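PDB 4MF9: hemin degrading factor from Pseudomonas aeruginosa, which binds and probably traffics heme as a HemS-family protein, and also acts as a heme-degrading enzyme. Local coordinates for residues Q227-L232 with E324-D329; W239-D244 with L308-K313; S258-M263 with D348-L353. One frame throughout, in Å; residues are numbered along the deposited sequence.

Contact 1: Q227-L232 with E324-D329. With HEM (protoporphyrin IX containing Fe), chain C.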
loop_
_atom_site.group_PDB
_atom_site.type_symbol
_atom_site.label_atom_id
_atom_site.label_comp_id
_atom_site.label_asym_id
_atom_site.label_seq_id
_atom_site.Cartn_x
_atom_site.Cartn_y
_atom_site.Cartn_z
ATOM N N GLN A 227 -1.887 -7.218 19.332
ATOM C CA GLN A 227 -2.306 -6.928 17.947
ATOM C C GLN A 227 -2.920 -5.530 17.876
ATOM O O GLN A 227 -3.389 -5.040 18.850
ATOM C CB GLN A 227 -3.325 -7.920 17.400
ATOM C CG GLN A 227 -3.040 -9.350 17.692
ATOM C CD GLN A 227 -1.694 -9.742 17.192
ATOM O OE1 GLN A 227 -0.798 -10.050 17.943
ATOM N NE2 GLN A 227 -1.530 -9.660 15.927
ATOM N N ARG A 228 -2.876 -4.918 16.717
ATOM C CA ARG A 228 -3.323 -3.569 16.626
ATOM C C ARG A 228 -4.818 -3.397 17.016
ATOM O O ARG A 228 -5.154 -2.544 17.755
ATOM C CB ARG A 228 -3.109 -3.004 15.242
ATOM C CG ARG A 228 -3.404 -1.526 15.215
ATOM C CD ARG A 228 -3.275 -0.714 13.939
ATOM N NE ARG A 228 -1.940 -0.256 13.803
ATOM C CZ ARG A 228 -1.493 0.985 13.720
ATOM N NH1 ARG A 228 -2.237 2.037 13.690
ATOM N NH2 ARG A 228 -0.233 1.133 13.648
ATOM N N THR A 229 -5.673 -4.243 16.501
ATOM C CA THR A 229 -7.103 -4.168 16.822
ATOM C C THR A 229 -7.321 -4.460 18.296
ATOM O O THR A 229 -8.179 -3.870 18.950
ATOM C CB THR A 229 -7.917 -5.151 15.972
ATOM O OG1 THR A 229 -7.442 -6.493 16.176
ATOM C CG2 THR A 229 -7.770 -4.799 14.513
ATOM N N GLN A 230 -6.536 -5.379 18.820
ATOM C CA GLN A 230 -6.565 -5.740 20.216
ATOM C C GLN A 230 -6.230 -4.558 21.114
ATOM O O GLN A 230 -6.898 -4.358 22.066
ATOM C CB GLN A 230 -5.570 -6.850 20.459
ATOM C CG GLN A 230 -5.501 -7.442 21.824
ATOM C CD GLN A 230 -4.639 -8.677 21.848
ATOM O OE1 GLN A 230 -3.537 -8.666 21.379
ATOM N NE2 GLN A 230 -5.157 -9.718 22.405
ATOM N N ALA A 231 -5.209 -3.793 20.772
ATOM C CA ALA A 231 -4.867 -2.621 21.575
ATOM C C ALA A 231 -5.958 -1.549 21.511
ATOM O O ALA A 231 -6.222 -0.879 22.500
ATOM C CB ALA A 231 -3.546 -2.049 21.130
ATOM N N LEU A 232 -6.561 -1.363 20.337
ATOM C CA LEU A 232 -7.642 -0.389 20.178
ATOM C C LEU A 232 -8.802 -0.749 21.099
ATOM O O LEU A 232 -9.363 0.107 21.789
ATOM C CB LEU A 232 -8.124 -0.342 18.725
ATOM C CG LEU A 232 -7.074 0.003 17.677
ATOM C CD1 LEU A 232 -7.690 0.138 16.286
ATOM C CD2 LEU A 232 -6.332 1.262 18.070
ATOM N N GLU A 324 -9.064 4.070 11.153
ATOM C CA GLU A 324 -8.316 2.889 10.742
ATOM C C GLU A 324 -9.291 1.744 10.454
ATOM O O GLU A 324 -10.088 1.350 11.307
ATOM C CB GLU A 324 -7.267 2.537 11.816
ATOM C CG GLU A 324 -6.394 3.756 12.151
ATOM C CD GLU A 324 -5.245 3.487 13.098
ATOM O OE1 GLU A 324 -5.050 2.325 13.524
ATOM O OE2 GLU A 324 -4.529 4.460 13.414
ATOM N N ALA A 325 -9.242 1.244 9.222
ATOM C CA ALA A 325 -10.115 0.158 8.785
ATOM C C ALA A 325 -9.307 -1.136 8.704
ATOM O O ALA A 325 -8.189 -1.155 8.175
ATOM C CB ALA A 325 -10.720 0.492 7.449
ATOM N N PHE A 326 -9.846 -2.208 9.215
ATOM C CA PHE A 326 -9.228 -3.491 9.251
ATOM C C PHE A 326 -10.061 -4.582 8.571
ATOM O O PHE A 326 -11.263 -4.536 8.602
ATOM C CB PHE A 326 -8.989 -3.927 10.662
ATOM C CG PHE A 326 -8.174 -2.944 11.468
ATOM C CD1 PHE A 326 -8.763 -1.879 12.090
ATOM C CD2 PHE A 326 -6.820 -3.098 11.586
ATOM C CE1 PHE A 326 -8.034 -1.010 12.846
ATOM C CE2 PHE A 326 -6.072 -2.213 12.312
ATOM C CZ PHE A 326 -6.676 -1.158 12.922
ATOM N N ASP A 327 -9.380 -5.553 7.992
ATOM C CA ASP A 327 -10.003 -6.757 7.460
ATOM C C ASP A 327 -10.223 -7.823 8.538
ATOM O O ASP A 327 -9.833 -7.582 9.648
ATOM C CB ASP A 327 -9.221 -7.302 6.285
ATOM C CG ASP A 327 -7.900 -7.839 6.660
ATOM O OD1 ASP A 327 -7.660 -8.213 7.785
ATOM O OD2 ASP A 327 -7.093 -7.928 5.769
ATOM N N PRO A 328 -10.756 -8.982 8.181
ATOM C CA PRO A 328 -11.006 -10.031 9.138
ATOM C C PRO A 328 -9.749 -10.618 9.730
ATOM O O PRO A 328 -9.882 -11.344 10.638
ATOM C CB PRO A 328 -11.790 -11.075 8.344
ATOM C CG PRO A 328 -12.577 -10.287 7.426
ATOM C CD PRO A 328 -11.705 -9.090 7.054
ATOM N N ASP A 329 -8.603 -10.337 9.168
ATOM C CA ASP A 329 -7.355 -10.890 9.698
ATOM C C ASP A 329 -6.644 -9.929 10.654
ATOM O O ASP A 329 -5.570 -10.241 11.182
ATOM C CB ASP A 329 -6.416 -11.306 8.567
ATOM C CG ASP A 329 -6.988 -12.420 7.719
ATOM O OD1 ASP A 329 -7.712 -13.279 8.272
ATOM O OD2 ASP A 329 -6.715 -12.429 6.498
HETATM C CHA HEM C . 2.332 8.896 9.809
HETATM C CHB HEM C . 4.846 12.406 7.863
HETATM C CHC HEM C . 8.655 9.479 7.637
HETATM C CHD HEM C . 5.732 5.782 8.478
HETATM C C1A HEM C . 2.721 10.130 9.375
HETATM C C2A HEM C . 1.950 11.324 9.469
HETATM C C3A HEM C . 2.666 12.292 8.947
HETATM C C4A HEM C . 3.845 11.707 8.486
HETATM C CMA HEM C . 2.232 13.724 8.821
HETATM C CAA HEM C . 0.605 11.513 10.074
HETATM C CBA HEM C . 0.445 12.681 11.081
HETATM C CGA HEM C . 1.151 12.289 12.328
HETATM O O1A HEM C . 1.895 13.070 12.914
HETATM O O2A HEM C . 0.968 11.172 12.731
HETATM C C1B HEM C . 6.104 11.850 7.674
HETATM C C2B HEM C . 7.138 12.662 7.186
HETATM C C3B HEM C . 8.234 11.893 7.113
HETATM C C4B HEM C . 7.819 10.550 7.575
HETATM C CMB HEM C . 7.033 14.121 6.857
HETATM C CAB HEM C . 9.553 12.419 6.652
HETATM C CBB HEM C . 10.478 11.730 6.057
HETATM C C1C HEM C . 8.228 8.222 7.854
HETATM C C2C HEM C . 9.039 7.107 7.903
HETATM C C3C HEM C . 8.227 6.042 8.145
HETATM C C4C HEM C . 6.884 6.505 8.241
HETATM C CMC HEM C . 10.529 7.087 7.746
HETATM C CAC HEM C . 8.665 4.672 8.264
HETATM C CBC HEM C . 7.738 3.761 8.281
HETATM C C1D HEM C . 4.531 6.331 8.947
HETATM C C2D HEM C . 3.371 5.537 9.454
HETATM C C3D HEM C . 2.455 6.425 9.829
HETATM C C4D HEM C . 3.037 7.741 9.546
HETATM C CMD HEM C . 3.197 4.038 9.566
HETATM C CAD HEM C . 1.098 6.113 10.404
HETATM C CBD HEM C . 1.134 6.351 11.913
HETATM C CGD HEM C . 0.042 5.799 12.778
HETATM O O1D HEM C . -0.473 6.594 13.536
HETATM O O2D HEM C . -0.309 4.630 12.787
HETATM N NA HEM C . 3.886 10.385 8.755
HETATM N NB HEM C . 6.530 10.600 7.907
HETATM N NC HEM C . 6.972 7.829 8.065
HETATM N ND HEM C . 4.261 7.625 9.023
HETATM FE FE HEM C . 5.360 9.017 8.538
#
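R228 and E324 form a salt bridge beside the heme, at one end of a helix-on-sheet contact in which helix 228-235 packs over strand 320-326 of the C-terminal HemS-type domain. The tight part centres on F326. T229 CG2 sits over one face of its ring, 3.6 Å from the ring centroid in a CH-pi contact. The L232 and F326 side chains approach from opposite directions, L232 CD1 meeting the ring obliquely, 3.6 Å from F326 CE1. R228 CD lies at the ring edge, near its plane and 3.6 Å from F326 CE2, and its side chain runs on toward the heme. CG of R228 stands anti to the backbone N (chi1 -172°), and the chain then bends at chi3 to bring NH1 to the carboxylate.

The other end is loose. Past F326 the strand gives way to an Asx turn, with D327 OD1 accepting from D329 N, and P328 and D329 are exposed, as is Q227 at the N-cap position of the helix.

E324 has a second charged partner through OE2, the heme-binding K313. R228 NH1 reaches the heme propionate O2D weakly, at 3.4 Å, and donates to E324 OE1 at 2.8 Å, on the syn side but 34° out of the carboxylate plane, and nearly in the guanidinium plane.

Contact 2: W239-D244 with L308-K313. With HEM (protoporphyrin IX containing Fe), chain C.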
loop_
_atom_site.group_PDB
_atom_site.type_symbol
_atom_site.label_atom_id
_atom_site.label_comp_id
_atom_site.label_asym_id
_atom_site.label_seq_id
_atom_site.Cartn_x
_atom_site.Cartn_y
_atom_site.Cartn_z
ATOM N N TRP A 239 -9.416 6.859 23.733
ATOM C CA TRP A 239 -8.287 6.666 22.808
ATOM C C TRP A 239 -8.725 6.017 21.491
ATOM O O TRP A 239 -8.104 6.228 20.440
ATOM C CB TRP A 239 -7.185 5.806 23.448
ATOM C CG TRP A 239 -6.534 6.389 24.688
ATOM C CD1 TRP A 239 -6.481 5.817 25.933
ATOM C CD2 TRP A 239 -5.861 7.657 24.802
ATOM N NE1 TRP A 239 -5.812 6.648 26.814
ATOM C CE2 TRP A 239 -5.424 7.782 26.146
ATOM C CE3 TRP A 239 -5.581 8.694 23.902
ATOM C CZ2 TRP A 239 -4.720 8.905 26.608
ATOM C CZ3 TRP A 239 -4.885 9.815 24.366
ATOM C CH2 TRP A 239 -4.457 9.905 25.711
ATOM N N ALA A 240 -9.775 5.203 21.552
ATOM C CA ALA A 240 -10.216 4.461 20.367
ATOM C C ALA A 240 -11.654 3.994 20.503
ATOM O O ALA A 240 -12.017 3.395 21.517
ATOM C CB ALA A 240 -9.304 3.275 20.120
ATOM N N GLU A 241 -12.445 4.245 19.474
ATOM C CA GLU A 241 -13.839 3.853 19.431
ATOM C C GLU A 241 -14.192 3.189 18.128
ATOM O O GLU A 241 -13.888 3.709 17.146
ATOM C CB GLU A 241 -14.733 5.079 19.550
ATOM C CG GLU A 241 -14.480 5.991 20.716
ATOM C CD GLU A 241 -15.412 7.205 20.716
ATOM O OE1 GLU A 241 -16.326 7.222 21.494
ATOM O OE2 GLU A 241 -15.247 8.120 19.973
ATOM N N ARG A 242 -14.880 2.089 18.166
ATOM C CA ARG A 242 -15.381 1.443 16.942
ATOM C C ARG A 242 -16.504 2.227 16.272
ATOM O O ARG A 242 -17.331 2.756 16.923
ATOM C CB ARG A 242 -15.778 0.013 17.196
ATOM C CG ARG A 242 -15.563 -0.947 16.042
ATOM C CD ARG A 242 -15.848 -2.336 16.527
ATOM N NE ARG A 242 -15.781 -3.364 15.542
ATOM C CZ ARG A 242 -16.829 -3.992 15.059
ATOM N NH1 ARG A 242 -18.008 -3.652 15.464
ATOM N NH2 ARG A 242 -16.715 -4.931 14.158
ATOM N N LEU A 243 -16.483 2.261 14.962
ATOM C CA LEU A 243 -17.463 2.974 14.154
ATOM C C LEU A 243 -18.230 2.037 13.223
ATOM O O LEU A 243 -17.758 0.944 12.880
ATOM C CB LEU A 243 -16.774 4.043 13.307
ATOM C CG LEU A 243 -15.921 5.056 14.054
ATOM C CD1 LEU A 243 -15.164 5.928 13.064
ATOM C CD2 LEU A 243 -16.772 5.907 15.003
ATOM N N ASP A 244 -19.402 2.459 12.794
ATOM C CA ASP A 244 -20.153 1.671 11.850
ATOM C C ASP A 244 -19.300 1.596 10.565
ATOM O O ASP A 244 -18.869 2.547 10.109
ATOM C CB ASP A 244 -21.471 2.348 11.557
ATOM C CG ASP A 244 -22.306 1.572 10.588
ATOM O OD1 ASP A 244 -23.173 0.850 11.048
ATOM O OD2 ASP A 244 -22.085 1.705 9.413
ATOM N N LEU A 308 -13.867 -0.756 11.865
ATOM C CA LEU A 308 -13.535 0.627 11.574
ATOM C C LEU A 308 -13.406 1.362 12.904
ATOM O O LEU A 308 -14.351 1.370 13.716
ATOM C CB LEU A 308 -14.642 1.277 10.732
ATOM C CG LEU A 308 -14.263 2.712 10.364
ATOM C CD1 LEU A 308 -12.942 2.707 9.540
ATOM C CD2 LEU A 308 -15.379 3.421 9.632
ATOM N N TRP A 309 -12.243 1.968 13.134
ATOM C CA TRP A 309 -11.966 2.630 14.410
ATOM C C TRP A 309 -11.590 4.086 14.233
ATOM O O TRP A 309 -10.836 4.437 13.312
ATOM C CB TRP A 309 -10.792 1.930 15.100
ATOM C CG TRP A 309 -11.113 0.584 15.618
ATOM C CD1 TRP A 309 -11.094 -0.593 14.923
ATOM C CD2 TRP A 309 -11.483 0.260 16.956
ATOM N NE1 TRP A 309 -11.447 -1.630 15.748
ATOM C CE2 TRP A 309 -11.684 -1.133 17.006
ATOM C CE3 TRP A 309 -11.667 1.015 18.123
ATOM C CZ2 TRP A 309 -12.067 -1.786 18.179
ATOM C CZ3 TRP A 309 -12.036 0.365 19.282
ATOM C CH2 TRP A 309 -12.234 -1.022 19.306
ATOM N N ARG A 310 -12.105 4.924 15.111
ATOM C CA ARG A 310 -11.587 6.235 15.324
ATOM C C ARG A 310 -10.475 6.139 16.400
ATOM O O ARG A 310 -10.702 5.631 17.420
ATOM C CB ARG A 310 -12.652 7.224 15.773
ATOM C CG ARG A 310 -12.179 8.556 16.259
ATOM C CD ARG A 310 -13.304 9.606 16.440
ATOM N NE ARG A 310 -14.455 9.081 17.148
ATOM C CZ ARG A 310 -15.714 9.181 16.749
ATOM N NH1 ARG A 310 -16.025 9.804 15.623
ATOM N NH2 ARG A 310 -16.667 8.688 17.493
ATOM N N VAL A 311 -9.306 6.665 16.122
ATOM C CA VAL A 311 -8.183 6.494 17.052
ATOM C C VAL A 311 -7.556 7.841 17.360
ATOM O O VAL A 311 -7.407 8.668 16.456
ATOM C CB VAL A 311 -7.098 5.575 16.448
ATOM C CG1 VAL A 311 -5.964 5.309 17.463
ATOM C CG2 VAL A 311 -7.707 4.262 15.985
ATOM N N ARG A 312 -7.184 8.055 18.615
ATOM C CA ARG A 312 -6.534 9.256 19.035
ATOM C C ARG A 312 -5.214 8.923 19.756
ATOM O O ARG A 312 -5.206 8.178 20.698
ATOM C CB ARG A 312 -7.429 10.166 19.885
ATOM C CG ARG A 312 -8.910 10.159 19.579
ATOM C CD ARG A 312 -9.711 11.024 20.550
ATOM N NE ARG A 312 -11.081 11.094 20.159
ATOM C CZ ARG A 312 -11.995 10.233 20.526
ATOM N NH1 ARG A 312 -11.688 9.257 21.333
ATOM N NH2 ARG A 312 -13.212 10.351 20.062
ATOM N N LYS A 313 -4.132 9.474 19.282
ATOM C CA LYS A 313 -2.830 9.235 19.847
ATOM C C LYS A 313 -2.142 10.561 20.238
ATOM O O LYS A 313 -2.079 11.452 19.474
ATOM C CB LYS A 313 -1.941 8.459 18.867
ATOM C CG LYS A 313 -2.553 7.292 18.146
ATOM C CD LYS A 313 -1.520 6.445 17.418
ATOM C CE LYS A 313 -1.617 6.648 15.919
ATOM N NZ LYS A 313 -2.618 5.828 15.216
HETATM C CHA HEM C . 2.332 8.896 9.809
HETATM C CHB HEM C . 4.846 12.406 7.863
HETATM C CHC HEM C . 8.655 9.479 7.637
HETATM C CHD HEM C . 5.732 5.782 8.478
HETATM C C1A HEM C . 2.721 10.130 9.375
HETATM C C2A HEM C . 1.950 11.324 9.469
HETATM C C3A HEM C . 2.666 12.292 8.947
HETATM C C4A HEM C . 3.845 11.707 8.486
HETATM C CMA HEM C . 2.232 13.724 8.821
HETATM C CAA HEM C . 0.605 11.513 10.074
HETATM C CBA HEM C . 0.445 12.681 11.081
HETATM C CGA HEM C . 1.151 12.289 12.328
HETATM O O1A HEM C . 1.895 13.070 12.914
HETATM O O2A HEM C . 0.968 11.172 12.731
HETATM C C1B HEM C . 6.104 11.850 7.674
HETATM C C2B HEM C . 7.138 12.662 7.186
HETATM C C3B HEM C . 8.234 11.893 7.113
HETATM C C4B HEM C . 7.819 10.550 7.575
HETATM C CMB HEM C . 7.033 14.121 6.857
HETATM C CAB HEM C . 9.553 12.419 6.652
HETATM C CBB HEM C . 10.478 11.730 6.057
HETATM C C1C HEM C . 8.228 8.222 7.854
HETATM C C2C HEM C . 9.039 7.107 7.903
HETATM C C3C HEM C . 8.227 6.042 8.145
HETATM C C4C HEM C . 6.884 6.505 8.241
HETATM C CMC HEM C . 10.529 7.087 7.746
HETATM C CAC HEM C . 8.665 4.672 8.264
HETATM C CBC HEM C . 7.738 3.761 8.281
HETATM C C1D HEM C . 4.531 6.331 8.947
HETATM C C2D HEM C . 3.371 5.537 9.454
HETATM C C3D HEM C . 2.455 6.425 9.829
HETATM C C4D HEM C . 3.037 7.741 9.546
HETATM C CMD HEM C . 3.197 4.038 9.566
HETATM C CAD HEM C . 1.098 6.113 10.404
HETATM C CBD HEM C . 1.134 6.351 11.913
HETATM C CGD HEM C . 0.042 5.799 12.778
HETATM O O1D HEM C . -0.473 6.594 13.536
HETATM O O2D HEM C . -0.309 4.630 12.787
HETATM N NA HEM C . 3.886 10.385 8.755
HETATM N NB HEM C . 6.530 10.600 7.907
HETATM N NC HEM C . 6.972 7.829 8.065
HETATM N ND HEM C . 4.261 7.625 9.023
HETATM FE FE HEM C . 5.360 9.017 8.538
HETATM O O HOH W 1 -16.409 -1.273 12.826
#
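The W309 indole has R242 over one face, with R242 CB 4.0 Å from the centroid of the six-membered ring and almost on its normal; at the indole edge lies the backbone carbonyl of A240. The R310 guanidinium carries L243 CD2 about 3.6 Å above one face and meets the E241 carboxylate at its edge. R310 CG lies over one face of the R312 guanidinium, more loosely. W239 turns a ring edge to the backbone of R312, W239 CE3 being 3.3 Å from R312 O.

E241 OE2 gathers three donors. R310 approaches side-on, its NE and NH2 both reaching this one oxygen, with R310 NH2 to E241 OE2 at 2.9 Å; R312 NH2 arrives at 3.0 Å from above the carboxylate plane. An extended E241 chain, with chi2 at 179°, carries the oxygen out to them. Both arginines have stronger partners in the C-terminal helix region: R310 NH1 donates to the carbonyls of A354 and F357, and R312 NH2 pairs with E355. W309 NE1 is held by E307.

The backbones run antiparallel. E241 and R310 are a hydrogen-bonded pair, A240 with V311 and R242 with W309 non-hydrogen-bonded ones. R312 N donates to W239 O at 2.7 Å and L243 N to L308 O, and a water accepts from L308 N and donates to L243 O.

L232 of helix 228-235 packs on A240, W309 and V311, while E241 and R310 face the chain's C-terminal end. Strand 240-243 is an edge strand of the antiparallel sheet, and its neighbour runs on into the heme site at K313.

Contact 3: S258-M263 with D348-L353; sequences SGLPIM and DDWREL
L260 pushes its branched end against the start of helix 348-355, from D349 to L353, and its two methyls meet different parts of it. With CG anti to the backbone N (chi1 168°) and chi2 at 46°, CD1 comes against the D349 carboxylate. The approach of L260 CD1 to D349 OD2, 3.0 Å, is unusually short for a methyl and an oxygen and may be partly a modelling effect. CD2 goes to the helix surface instead, lying 3.7 Å from W350 CA and 4.0 Å from L353 CD2.

D349 takes a first torsion of 60°, which puts its carboxylate in the crowded position between backbone N and carbonyl carbon and slides it past L260 in the opposite direction. Its other oxygen, OD1, is tied to R347 by a salt bridge. The W350 indole receives L260 CD2 at its edge, and its NE1 donates to the carbonyl of T321 in strand 320-326. The benzo end of that indole is met by I262 CG2, 4.1 Å from W350 CZ3, the two side chains crossing at about a right angle. L353, whose CD2 meets L260, also packs on L251, A254 and A255 of helix 247-258.

Positive phi at G259 ends helix 247-258 and sends the chain to L260; S258 OG accepts a weak bond from L260 N on the way. Beyond I262, M263 takes no part across the contact and extends to touch the heme. The contact is mainly apolar packing of the C-terminal helix of the HemS-type domain against the loop, and the start of the strand, that link helix 247-258 to strand 262-268 beside the heme pocket.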
loop_
_atom_site.group_PDB
_atom_site.type_symbol
_atom_site.label_atom_id
_atom_site.label_comp_id
_atom_site.label_asym_id
_atom_site.label_seq_id
_atom_site.Cartn_x
_atom_site.Cartn_y
_atom_site.Cartn_z
ATOM N N SER A 258 -16.412 19.407 1.481
ATOM C CA SER A 258 -15.697 20.566 1.983
ATOM C C SER A 258 -14.331 20.968 1.494
ATOM O O SER A 258 -13.917 22.028 1.753
ATOM C CB SER A 258 -15.642 20.507 3.490
ATOM O OG SER A 258 -14.439 20.012 4.022
ATOM N N GLY A 259 -13.648 20.112 0.776
ATOM C CA GLY A 259 -12.334 20.445 0.243
ATOM C C GLY A 259 -11.231 20.260 1.267
ATOM O O GLY A 259 -10.103 20.724 1.083
ATOM N N LEU A 260 -11.534 19.605 2.359
ATOM C CA LEU A 260 -10.571 19.386 3.386
ATOM C C LEU A 260 -9.419 18.492 2.897
ATOM O O LEU A 260 -9.608 17.390 2.545
ATOM C CB LEU A 260 -11.287 18.688 4.535
ATOM C CG LEU A 260 -10.645 18.028 5.713
ATOM C CD1 LEU A 260 -9.602 18.942 6.239
ATOM C CD2 LEU A 260 -11.654 17.896 6.821
ATOM N N PRO A 261 -8.235 18.993 2.986
ATOM C CA PRO A 261 -7.048 18.199 2.643
ATOM C C PRO A 261 -6.818 17.104 3.686
ATOM O O PRO A 261 -6.705 17.377 4.887
ATOM C CB PRO A 261 -5.917 19.233 2.675
ATOM C CG PRO A 261 -6.415 20.299 3.634
ATOM C CD PRO A 261 -7.896 20.368 3.395
ATOM N N ILE A 262 -6.759 15.861 3.225
ATOM C CA ILE A 262 -6.614 14.724 4.122
ATOM C C ILE A 262 -5.375 13.929 3.736
ATOM O O ILE A 262 -4.671 14.295 2.800
ATOM C CB ILE A 262 -7.839 13.827 4.040
ATOM C CG1 ILE A 262 -8.011 13.321 2.608
ATOM C CG2 ILE A 262 -9.088 14.604 4.484
ATOM C CD1 ILE A 262 -9.155 12.341 2.431
ATOM N N MET A 263 -5.073 12.874 4.455
ATOM C CA MET A 263 -4.021 11.928 4.140
ATOM C C MET A 263 -4.606 10.538 4.080
ATOM O O MET A 263 -5.323 10.171 4.954
ATOM C CB MET A 263 -2.914 11.964 5.171
ATOM C CG MET A 263 -2.249 13.288 5.321
ATOM S SD MET A 263 -0.943 13.377 6.504
ATOM C CE MET A 263 0.286 12.495 5.578
ATOM N N ASP A 348 -8.345 21.779 12.805
ATOM C CA ASP A 348 -9.612 21.658 13.470
ATOM C C ASP A 348 -10.671 21.064 12.584
ATOM O O ASP A 348 -11.481 20.342 13.030
ATOM C CB ASP A 348 -10.079 23.031 14.007
ATOM C CG ASP A 348 -9.050 23.727 14.890
ATOM O OD1 ASP A 348 -8.973 24.956 14.944
ATOM O OD2 ASP A 348 -8.294 23.072 15.555
ATOM N N ASP A 349 -10.639 21.383 11.318
ATOM C CA ASP A 349 -11.641 20.907 10.412
ATOM C C ASP A 349 -11.592 19.390 10.283
ATOM O O ASP A 349 -12.581 18.716 10.261
ATOM C CB ASP A 349 -11.643 21.691 9.048
ATOM C CG ASP A 349 -10.331 21.593 8.277
ATOM O OD1 ASP A 349 -10.132 22.359 7.315
ATOM O OD2 ASP A 349 -9.485 20.788 8.648
ATOM N N TRP A 350 -10.393 18.874 10.262
ATOM C CA TRP A 350 -10.224 17.428 10.241
ATOM C C TRP A 350 -10.771 16.789 11.518
ATOM O O TRP A 350 -11.602 15.872 11.456
ATOM C CB TRP A 350 -8.761 17.023 10.048
ATOM C CG TRP A 350 -8.553 15.575 10.395
ATOM C CD1 TRP A 350 -7.862 15.065 11.467
ATOM C CD2 TRP A 350 -9.081 14.449 9.688
ATOM N NE1 TRP A 350 -7.920 13.688 11.451
ATOM C CE2 TRP A 350 -8.662 13.289 10.368
ATOM C CE3 TRP A 350 -9.862 14.311 8.539
ATOM C CZ2 TRP A 350 -9.004 12.011 9.930
ATOM C CZ3 TRP A 350 -10.196 13.054 8.114
ATOM C CH2 TRP A 350 -9.771 11.920 8.804
ATOM N N ARG A 351 -10.372 17.329 12.654
ATOM C CA ARG A 351 -10.740 16.743 13.904
ATOM C C ARG A 351 -12.223 16.782 14.081
ATOM O O ARG A 351 -12.773 15.876 14.489
ATOM C CB ARG A 351 -9.969 17.372 15.060
ATOM C CG ARG A 351 -10.480 16.946 16.428
ATOM C CD ARG A 351 -9.703 17.524 17.606
ATOM N NE ARG A 351 -8.295 17.245 17.600
ATOM C CZ ARG A 351 -7.407 17.646 18.484
ATOM N NH1 ARG A 351 -7.757 18.348 19.541
ATOM N NH2 ARG A 351 -6.157 17.327 18.311
ATOM N N GLU A 352 -12.852 17.858 13.694
ATOM C CA GLU A 352 -14.268 17.963 13.738
ATOM C C GLU A 352 -14.962 16.932 12.857
ATOM O O GLU A 352 -15.878 16.331 13.275
ATOM C CB GLU A 352 -14.708 19.370 13.365
ATOM C CG GLU A 352 -16.207 19.476 13.187
ATOM C CD GLU A 352 -16.663 20.821 12.712
ATOM O OE1 GLU A 352 -17.763 21.202 13.067
ATOM O OE2 GLU A 352 -15.921 21.489 11.978
ATOM N N LEU A 353 -14.493 16.752 11.647
ATOM C CA LEU A 353 -15.071 15.714 10.839
ATOM C C LEU A 353 -14.850 14.310 11.359
ATOM O O LEU A 353 -15.753 13.545 11.435
ATOM C CB LEU A 353 -14.581 15.827 9.425
ATOM C CG LEU A 353 -15.064 14.814 8.383
ATOM C CD1 LEU A 353 -16.553 14.718 8.323
ATOM C CD2 LEU A 353 -14.516 15.165 7.033
#

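In the fold
All three contacts belong to the C-terminal HemS-type domain and reach the same nine-stranded antiparallel sheet. Contacts 1 and 2 are neighbours, their centres 10 Å apart. Helix 228-235 leads into strand 240-243, strand 307-313 into strand 320-326, and backbone pairing of E324 with W309 joins the two contacts. In sequence contact 2 lies wholly between the two segments of contact 1, whereas 258-263 with 348-353 alternates with both. Contact 3 stands apart, its centre 16 Å from that of contact 2 and 23 Å from that of contact 1. The segments of each contact carry a heme-pocket residue, R228, K313 or M263, though of these R228 alone bridges its pair, so distant parts of the chain converge on one site.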